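Local atomic coordinates of hypothetical protein SP2199 (Streptococcus pneumoniae TIGR4, PDB entry 2IBO), a protein that is of unknown function but probably binds thiamine. Residues 7-12 / 23-28; 58-63 / 70-75. All blocks are in the same frame, centred on the assembly; numbering follows the deposited sequence.

Contact 1: residues 7-12 / 23-28; sequences LQVLPL and DQVIAY
V25 on helix 16-31 packs against two side chains of strand 2-11, L7 and V9, and its CG1 methyl makes the closest approaches to both. The two partners meet it differently. V9 and V25 reach for each other tip to tip, the CG2 methyl of V9 lying 4.2 Å from V25 CG1. L7 instead runs across the valine at about a right angle, and its CD2 branch comes to 4.1 Å from the same V25 CG1. With CG1 opposite the backbone N (chi1 178°), that branch of V25 leads toward L7 and V9; CG2 lies close to V9 as well and also meets A63 of helix 49-64. On the strand, L7 and V9 are two residues apart, and the CB atoms of both point toward the helix. Q8 and L10, between and beyond them, belong to the other side of the sheet, where both pack on F71 of the second subunit.

The fit is light, with about 91 Å² buried in all and no hydrogen bond, and the nearest alpha carbons, those of V9 and V25, are 8.1 Å apart. Other groups complete the apolar surroundings: L56 of helix 49-64 and V74 of strand 70-79 touch L7, and V70 touches V9. Alternate residues L7 and V9 thus face the first helix, and the strand order 2-3-1-4 with both long helices on one face matches the ferredoxin-like alpha/beta sandwich, whose first beta-alpha unit is formed by strand 2-11 and helix 16-31.

Contact 2: residues 58-63 / 70-75; sequences EALEVA and VFANVK
V70, at the start of strand 70-79, has both its methyls turned to A63 near the end of helix 49-64. CG1 lies 3.9 Å from A63 CB, a plain apolar touch, whereas CG2 sits beside the helix backbone, 3.5 Å from A63 O. With CG1 opposite the backbone N and CG2 opposite the carbonyl carbon (chi1 -177°), the two branches split between the alanine's methyl and its carbonyl. A small side chain at A63 goes with a close approach, the alpha carbons of A63 and V70 being 6.9 Å apart.

L60, one helical turn earlier, makes the second touch. Its CB does not point straight at the strand; CD1 continues the side chain outward (chi2 174°), and the other branch, CD2, is the one that meets A72 CB, at 3.6 Å. Residues V70 and A72 thus present one face of the strand to the helix, and F71 between them points away from it. This is the second helix of a ferredoxin-like fold followed by the last sheet strand, a short loop linking the two and folding the strand back under the helix.

Strand 70-79 is an outer strand within its own chain, yet residues 70-75 pair antiparallel with a strand of the fourth subunit, which continues the sheet across the interface. I76 of that subunit also packs on L60, and its V78 on V70.

Overall arrangement
Contacts 1 and 2 lie side by side on one face of the antiparallel sheet, their centres about 7 Å apart. They follow in series along the chain: contact 1 joins helix 16-31 to strand 2-11, and contact 2 joins helix 49-64 to strand 70-79. The two strands are neighbours, bound through L10 N to F71 O (2.8 Å) and Q8 O to N73 N (3.0 Å), both probable hydrogen bonds. V25 packs on A63 where the helices lie side by side over the sheet. Together they form one continuous core; the opposite face (Q8, L10, F71) meets the second subunit, and strand 70-79 pairs with the fourth, which also reaches L60 and V70 beside the core.

Contact 1: residues 7-12 / 23-28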
ATOM      1  N   LEU A   7       5.767  -8.651  -0.759  1.00 18.81           N
ATOM      2  CA  LEU A   7       4.554  -9.149  -1.413  1.00 20.76           C
ATOM      3  C   LEU A   7       3.491  -9.657  -0.446  1.00 21.05           C
ATOM      4  O   LEU A   7       3.790 -10.352   0.540  1.00 20.97           O
ATOM      5  CB  LEU A   7       4.909 -10.264  -2.419  1.00 23.41           C
ATOM      6  CG  LEU A   7       3.756 -10.953  -3.180  1.00 23.91           C
ATOM      7  CD1 LEU A   7       3.076  -9.953  -4.159  1.00 22.82           C
ATOM      8  CD2 LEU A   7       4.296 -12.170  -3.927  1.00 21.13           C
ATOM      9  N   GLN A   8       2.252  -9.270  -0.734  1.00 18.02           N
ATOM     10  CA  GLN A   8       1.093  -9.684   0.046  1.00 20.06           C
ATOM     11  C   GLN A   8       0.019 -10.069  -0.944  1.00 19.38           C
ATOM     12  O   GLN A   8      -0.396  -9.258  -1.775  1.00 17.89           O
ATOM     13  CB  GLN A   8       0.553  -8.557   0.916  1.00 28.06           C
ATOM     14  CG  GLN A   8      -0.749  -8.932   1.588  1.00 30.64           C
ATOM     15  CD  GLN A   8      -1.317  -7.826   2.457  1.00 35.96           C
ATOM     16  OE1 GLN A   8      -2.186  -8.075   3.298  1.00 36.27           O
ATOM     17  NE2 GLN A   8      -0.835  -6.595   2.256  1.00 37.14           N
ATOM     18  N   VAL A   9      -0.424 -11.311  -0.867  1.00 27.90           N
ATOM     19  CA  VAL A   9      -1.452 -11.765  -1.771  1.00 29.63           C
ATOM     20  C   VAL A   9      -2.754 -11.939  -1.022  1.00 32.04           C
ATOM     21  O   VAL A   9      -2.831 -12.711  -0.062  1.00 31.48           O
ATOM     22  CB  VAL A   9      -1.083 -13.105  -2.428  1.00 12.80           C
ATOM     23  CG1 VAL A   9      -2.256 -13.596  -3.267  1.00 14.08           C
ATOM     24  CG2 VAL A   9       0.174 -12.941  -3.291  1.00 10.00           C
ATOM     25  N   LEU A  10      -3.766 -11.191  -1.449  1.00 34.69           N
ATOM     26  CA  LEU A  10      -5.086 -11.292  -0.850  1.00 38.11           C
ATOM     27  C   LEU A  10      -6.030 -11.842  -1.903  1.00 39.98           C
ATOM     28  O   LEU A  10      -6.583 -11.091  -2.711  1.00 39.17           O
ATOM     29  CB  LEU A  10      -5.594  -9.933  -0.376  1.00 52.81           C
ATOM     30  CG  LEU A  10      -4.824  -9.286   0.768  1.00 52.35           C
ATOM     31  CD1 LEU A  10      -5.493  -7.973   1.123  1.00 51.95           C
ATOM     32  CD2 LEU A  10      -4.781 -10.220   1.965  1.00 50.32           C
ATOM     33  N   PRO A  11      -6.200 -13.173  -1.929  1.00 81.10           N
ATOM     34  CA  PRO A  11      -7.103 -13.759  -2.917  1.00 73.27           C
ATOM     35  C   PRO A  11      -8.519 -13.473  -2.436  1.00 85.66           C
ATOM     36  O   PRO A  11      -8.810 -13.581  -1.238  1.00 76.70           O
ATOM     37  CB  PRO A  11      -6.747 -15.241  -2.867  1.00 43.47           C
ATOM     38  CG  PRO A  11      -6.445 -15.439  -1.404  1.00 43.21           C
ATOM     39  CD  PRO A  11      -5.609 -14.213  -1.065  1.00 42.48           C
ATOM     40  N   LEU A  12      -9.386 -13.076  -3.358  1.00 82.52           N
ATOM     41  CA  LEU A  12     -10.764 -12.782  -3.006  1.00 84.51           C
ATOM     42  C   LEU A  12     -11.597 -14.032  -3.266  1.00 75.86           C
ATOM     43  O   LEU A  12     -12.442 -14.072  -4.160  1.00 75.75           O
ATOM     44  CB  LEU A  12     -11.265 -11.592  -3.819  1.00 44.13           C
ATOM     45  CG  LEU A  12     -10.320 -10.392  -3.735  1.00 42.35           C
ATOM     46  CD1 LEU A  12     -10.935  -9.230  -4.491  1.00 42.35           C
ATOM     47  CD2 LEU A  12     -10.052 -10.019  -2.281  1.00 39.97           C
ATOM     48  N   ASP A  23      -0.530 -20.713   0.230  1.00 30.50           N
ATOM     49  CA  ASP A  23       0.481 -21.749   0.397  1.00 30.44           C
ATOM     50  C   ASP A  23       1.289 -21.880  -0.887  1.00 29.67           C
ATOM     51  O   ASP A  23       2.510 -21.997  -0.847  1.00 29.10           O
ATOM     52  CB  ASP A  23      -0.169 -23.099   0.734  1.00 43.10           C
ATOM     53  CG  ASP A  23      -0.488 -23.239   2.210  1.00 43.07           C
ATOM     54  OD1 ASP A  23      -1.083 -24.270   2.596  1.00 44.55           O
ATOM     55  OD2 ASP A  23      -0.141 -22.326   2.986  1.00 41.86           O
ATOM     56  N   GLN A  24       0.600 -21.849  -2.026  1.00 30.57           N
ATOM     57  CA  GLN A  24       1.262 -21.982  -3.324  1.00 32.26           C
ATOM     58  C   GLN A  24       2.233 -20.847  -3.625  1.00 31.67           C
ATOM     59  O   GLN A  24       3.315 -21.077  -4.163  1.00 32.35           O
ATOM     60  CB  GLN A  24       0.230 -22.065  -4.449  1.00 57.29           C
ATOM     61  CG  GLN A  24      -0.696 -23.260  -4.359  1.00 61.86           C
ATOM     62  CD  GLN A  24       0.026 -24.593  -4.481  1.00 65.31           C
ATOM     63  OE1 GLN A  24       0.915 -24.924  -3.687  1.00 64.93           O
ATOM     64  NE2 GLN A  24      -0.364 -25.373  -5.482  1.00 68.04           N
ATOM     65  N   VAL A  25       1.850 -19.622  -3.281  1.00 30.82           N
ATOM     66  CA  VAL A  25       2.734 -18.514  -3.549  1.00 29.60           C
ATOM     67  C   VAL A  25       3.979 -18.597  -2.662  1.00 29.50           C
ATOM     68  O   VAL A  25       5.093 -18.292  -3.106  1.00 31.07           O
ATOM     69  CB  VAL A  25       2.013 -17.168  -3.355  1.00 15.37           C
ATOM     70  CG1 VAL A  25       2.993 -16.019  -3.595  1.00 14.47           C
ATOM     71  CG2 VAL A  25       0.834 -17.061  -4.336  1.00 11.45           C
ATOM     72  N   ILE A  26       3.797 -19.028  -1.417  1.00 26.43           N
ATOM     73  CA  ILE A  26       4.916 -19.151  -0.490  1.00 25.53           C
ATOM     74  C   ILE A  26       5.871 -20.246  -0.974  1.00 26.06           C
ATOM     75  O   ILE A  26       7.081 -20.032  -1.069  1.00 25.92           O
ATOM     76  CB  ILE A  26       4.424 -19.486   0.945  1.00 14.40           C
ATOM     77  CG1 ILE A  26       3.690 -18.280   1.544  1.00 13.21           C
ATOM     78  CG2 ILE A  26       5.618 -19.858   1.845  1.00 13.22           C
ATOM     79  CD1 ILE A  26       4.628 -17.166   2.033  1.00 13.41           C
ATOM     80  N   ALA A  27       5.321 -21.417  -1.284  1.00 29.58           N
ATOM     81  CA  ALA A  27       6.126 -22.549  -1.758  1.00 28.03           C
ATOM     82  C   ALA A  27       6.928 -22.148  -2.994  1.00 26.88           C
ATOM     83  O   ALA A  27       8.130 -22.386  -3.075  1.00 26.44           O
ATOM     84  CB  ALA A  27       5.228 -23.740  -2.084  1.00 25.33           C
ATOM     85  N   TYR A  28       6.258 -21.540  -3.962  1.00 17.92           N
ATOM     86  CA  TYR A  28       6.948 -21.101  -5.161  1.00 17.83           C
ATOM     87  C   TYR A  28       8.104 -20.191  -4.789  1.00 18.72           C
ATOM     88  O   TYR A  28       9.218 -20.396  -5.241  1.00 17.94           O
ATOM     89  CB  TYR A  28       6.022 -20.329  -6.096  1.00 28.18           C
ATOM     90  CG  TYR A  28       6.808 -19.549  -7.116  1.00 28.57           C
ATOM     91  CD1 TYR A  28       7.510 -20.201  -8.123  1.00 26.83           C
ATOM     92  CD2 TYR A  28       6.940 -18.166  -7.011  1.00 29.44           C
ATOM     93  CE1 TYR A  28       8.337 -19.498  -8.993  1.00 28.24           C
ATOM     94  CE2 TYR A  28       7.765 -17.451  -7.877  1.00 29.80           C
ATOM     95  CZ  TYR A  28       8.461 -18.130  -8.859  1.00 29.51           C
ATOM     96  OH  TYR A  28       9.324 -17.439  -9.658  1.00 28.05           O
TER

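Contact 2: residues 58-63 / 70-75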
ATOM      1  N   GLU A  58       5.980 -14.347 -11.634  1.00 25.08           N
ATOM      2  CA  GLU A  58       5.680 -15.769 -11.510  1.00 26.66           C
ATOM      3  C   GLU A  58       4.813 -16.014 -10.275  1.00 26.09           C
ATOM      4  O   GLU A  58       3.834 -16.755 -10.331  1.00 25.90           O
ATOM      5  CB  GLU A  58       6.968 -16.592 -11.413  1.00 60.91           C
ATOM      6  CG  GLU A  58       7.137 -17.616 -12.530  1.00 65.98           C
ATOM      7  CD  GLU A  58       6.021 -18.646 -12.565  1.00 68.10           C
ATOM      8  OE1 GLU A  58       5.979 -19.450 -13.520  1.00 69.75           O
ATOM      9  OE2 GLU A  58       5.188 -18.660 -11.639  1.00 69.57           O
ATOM     10  N   ALA A  59       5.173 -15.385  -9.162  1.00 29.37           N
ATOM     11  CA  ALA A  59       4.416 -15.549  -7.931  1.00 28.27           C
ATOM     12  C   ALA A  59       2.949 -15.234  -8.191  1.00 28.25           C
ATOM     13  O   ALA A  59       2.058 -15.973  -7.771  1.00 26.03           O
ATOM     14  CB  ALA A  59       4.972 -14.630  -6.847  1.00 15.24           C
ATOM     15  N   LEU A  60       2.699 -14.138  -8.898  1.00 33.57           N
ATOM     16  CA  LEU A  60       1.330 -13.749  -9.194  1.00 35.52           C
ATOM     17  C   LEU A  60       0.635 -14.723 -10.146  1.00 36.81           C
ATOM     18  O   LEU A  60      -0.550 -15.005  -9.978  1.00 37.37           O
ATOM     19  CB  LEU A  60       1.290 -12.316  -9.740  1.00 38.68           C
ATOM     20  CG  LEU A  60       1.435 -11.236  -8.651  1.00 38.42           C
ATOM     21  CD1 LEU A  60       1.529  -9.862  -9.277  1.00 37.09           C
ATOM     22  CD2 LEU A  60       0.246 -11.306  -7.708  1.00 38.30           C
ATOM     23  N   GLU A  61       1.368 -15.247 -11.130  1.00 32.78           N
ATOM     24  CA  GLU A  61       0.798 -16.216 -12.070  1.00 33.14           C
ATOM     25  C   GLU A  61       0.456 -17.499 -11.304  1.00 32.74           C
ATOM     26  O   GLU A  61      -0.537 -18.156 -11.594  1.00 33.61           O
ATOM     27  CB  GLU A  61       1.779 -16.507 -13.209  1.00 51.85           C
ATOM     28  CG  GLU A  61       2.086 -15.282 -14.063  1.00 54.63           C
ATOM     29  CD  GLU A  61       3.081 -15.549 -15.181  1.00 58.04           C
ATOM     30  OE1 GLU A  61       4.118 -16.206 -14.930  1.00 59.21           O
ATOM     31  OE2 GLU A  61       2.829 -15.083 -16.315  1.00 59.95           O
ATOM     32  N   VAL A  62       1.270 -17.851 -10.318  1.00 31.91           N
ATOM     33  CA  VAL A  62       0.977 -19.031  -9.519  1.00 33.29           C
ATOM     34  C   VAL A  62      -0.337 -18.785  -8.777  1.00 35.44           C
ATOM     35  O   VAL A  62      -1.250 -19.609  -8.837  1.00 36.97           O
ATOM     36  CB  VAL A  62       2.068 -19.309  -8.459  1.00 21.29           C
ATOM     37  CG1 VAL A  62       1.593 -20.388  -7.506  1.00 18.54           C
ATOM     38  CG2 VAL A  62       3.372 -19.721  -9.128  1.00 19.89           C
ATOM     39  N   ALA A  63      -0.430 -17.648  -8.082  1.00 36.77           N
ATOM     40  CA  ALA A  63      -1.638 -17.311  -7.320  1.00 38.70           C
ATOM     41  C   ALA A  63      -2.876 -17.264  -8.211  1.00 39.70           C
ATOM     42  O   ALA A  63      -3.955 -17.713  -7.812  1.00 38.36           O
ATOM     43  CB  ALA A  63      -1.465 -15.969  -6.610  1.00 27.54           C
ATOM     44  N   VAL A  70      -7.456 -12.440  -7.927  1.00 39.24           N
ATOM     45  CA  VAL A  70      -6.296 -12.247  -7.072  1.00 35.53           C
ATOM     46  C   VAL A  70      -5.908 -10.772  -6.980  1.00 32.94           C
ATOM     47  O   VAL A  70      -5.758 -10.084  -7.999  1.00 31.88           O
ATOM     48  CB  VAL A  70      -5.084 -13.068  -7.591  1.00 43.62           C
ATOM     49  CG1 VAL A  70      -3.905 -12.913  -6.664  1.00 44.77           C
ATOM     50  CG2 VAL A  70      -5.456 -14.522  -7.681  1.00 44.54           C
ATOM     51  N   PHE A  71      -5.788 -10.284  -5.750  1.00 35.10           N
ATOM     52  CA  PHE A  71      -5.374  -8.908  -5.517  1.00 32.37           C
ATOM     53  C   PHE A  71      -4.069  -8.937  -4.736  1.00 30.68           C
ATOM     54  O   PHE A  71      -3.907  -9.722  -3.791  1.00 30.56           O
ATOM     55  CB  PHE A  71      -6.414  -8.121  -4.714  1.00 22.20           C
ATOM     56  CG  PHE A  71      -5.993  -6.705  -4.424  1.00 20.96           C
ATOM     57  CD1 PHE A  71      -5.185  -6.414  -3.338  1.00 20.56           C
ATOM     58  CD2 PHE A  71      -6.309  -5.683  -5.307  1.00 20.70           C
ATOM     59  CE1 PHE A  71      -4.690  -5.136  -3.136  1.00 20.46           C
ATOM     60  CE2 PHE A  71      -5.824  -4.401  -5.119  1.00 20.49           C
ATOM     61  CZ  PHE A  71      -5.004  -4.121  -4.031  1.00 21.05           C
ATOM     62  N   ALA A  72      -3.136  -8.071  -5.108  1.00 21.24           N
ATOM     63  CA  ALA A  72      -1.860  -8.064  -4.418  1.00 19.63           C
ATOM     64  C   ALA A  72      -1.360  -6.669  -4.126  1.00 18.65           C
ATOM     65  O   ALA A  72      -1.578  -5.745  -4.901  1.00 18.53           O
ATOM     66  CB  ALA A  72      -0.815  -8.829  -5.248  1.00 11.53           C
ATOM     67  N   ASN A  73      -0.694  -6.530  -2.986  1.00 16.30           N
ATOM     68  CA  ASN A  73      -0.098  -5.271  -2.583  1.00 15.87           C
ATOM     69  C   ASN A  73       1.361  -5.574  -2.771  1.00 15.08           C
ATOM     70  O   ASN A  73       1.823  -6.621  -2.329  1.00 14.75           O
ATOM     71  CB  ASN A  73      -0.334  -4.983  -1.096  1.00 19.51           C
ATOM     72  CG  ASN A  73      -1.705  -4.390  -0.806  1.00 22.33           C
ATOM     73  OD1 ASN A  73      -2.269  -4.617   0.273  1.00 25.52           O
ATOM     74  ND2 ASN A  73      -2.239  -3.616  -1.742  1.00 21.92           N
ATOM     75  N   VAL A  74       2.092  -4.684  -3.425  1.00 17.26           N
ATOM     76  CA  VAL A  74       3.513  -4.907  -3.599  1.00 16.73           C
ATOM     77  C   VAL A  74       4.251  -3.632  -3.261  1.00 17.10           C
ATOM     78  O   VAL A  74       3.775  -2.539  -3.566  1.00 17.69           O
ATOM     79  CB  VAL A  74       3.863  -5.302  -5.053  1.00 18.15           C
ATOM     80  CG1 VAL A  74       5.342  -5.635  -5.150  1.00 18.01           C
ATOM     81  CG2 VAL A  74       3.031  -6.489  -5.484  1.00 17.41           C
ATOM     82  N   LYS A  75       5.398  -3.777  -2.610  1.00 29.70           N
ATOM     83  CA  LYS A  75       6.235  -2.645  -2.264  1.00 29.74           C
ATOM     84  C   LYS A  75       7.541  -2.898  -2.973  1.00 31.71           C
ATOM     85  O   LYS A  75       8.095  -3.998  -2.898  1.00 32.97           O
ATOM     86  CB  LYS A  75       6.505  -2.581  -0.765  1.00 17.53           C
ATOM     87  CG  LYS A  75       5.403  -1.989   0.046  1.00 14.85           C
ATOM     88  CD  LYS A  75       5.694  -2.166   1.523  1.00 16.01           C
ATOM     89  CE  LYS A  75       4.502  -1.754   2.364  1.00 15.89           C
ATOM     90  NZ  LYS A  75       4.738  -2.090   3.794  1.00 19.14           N
TER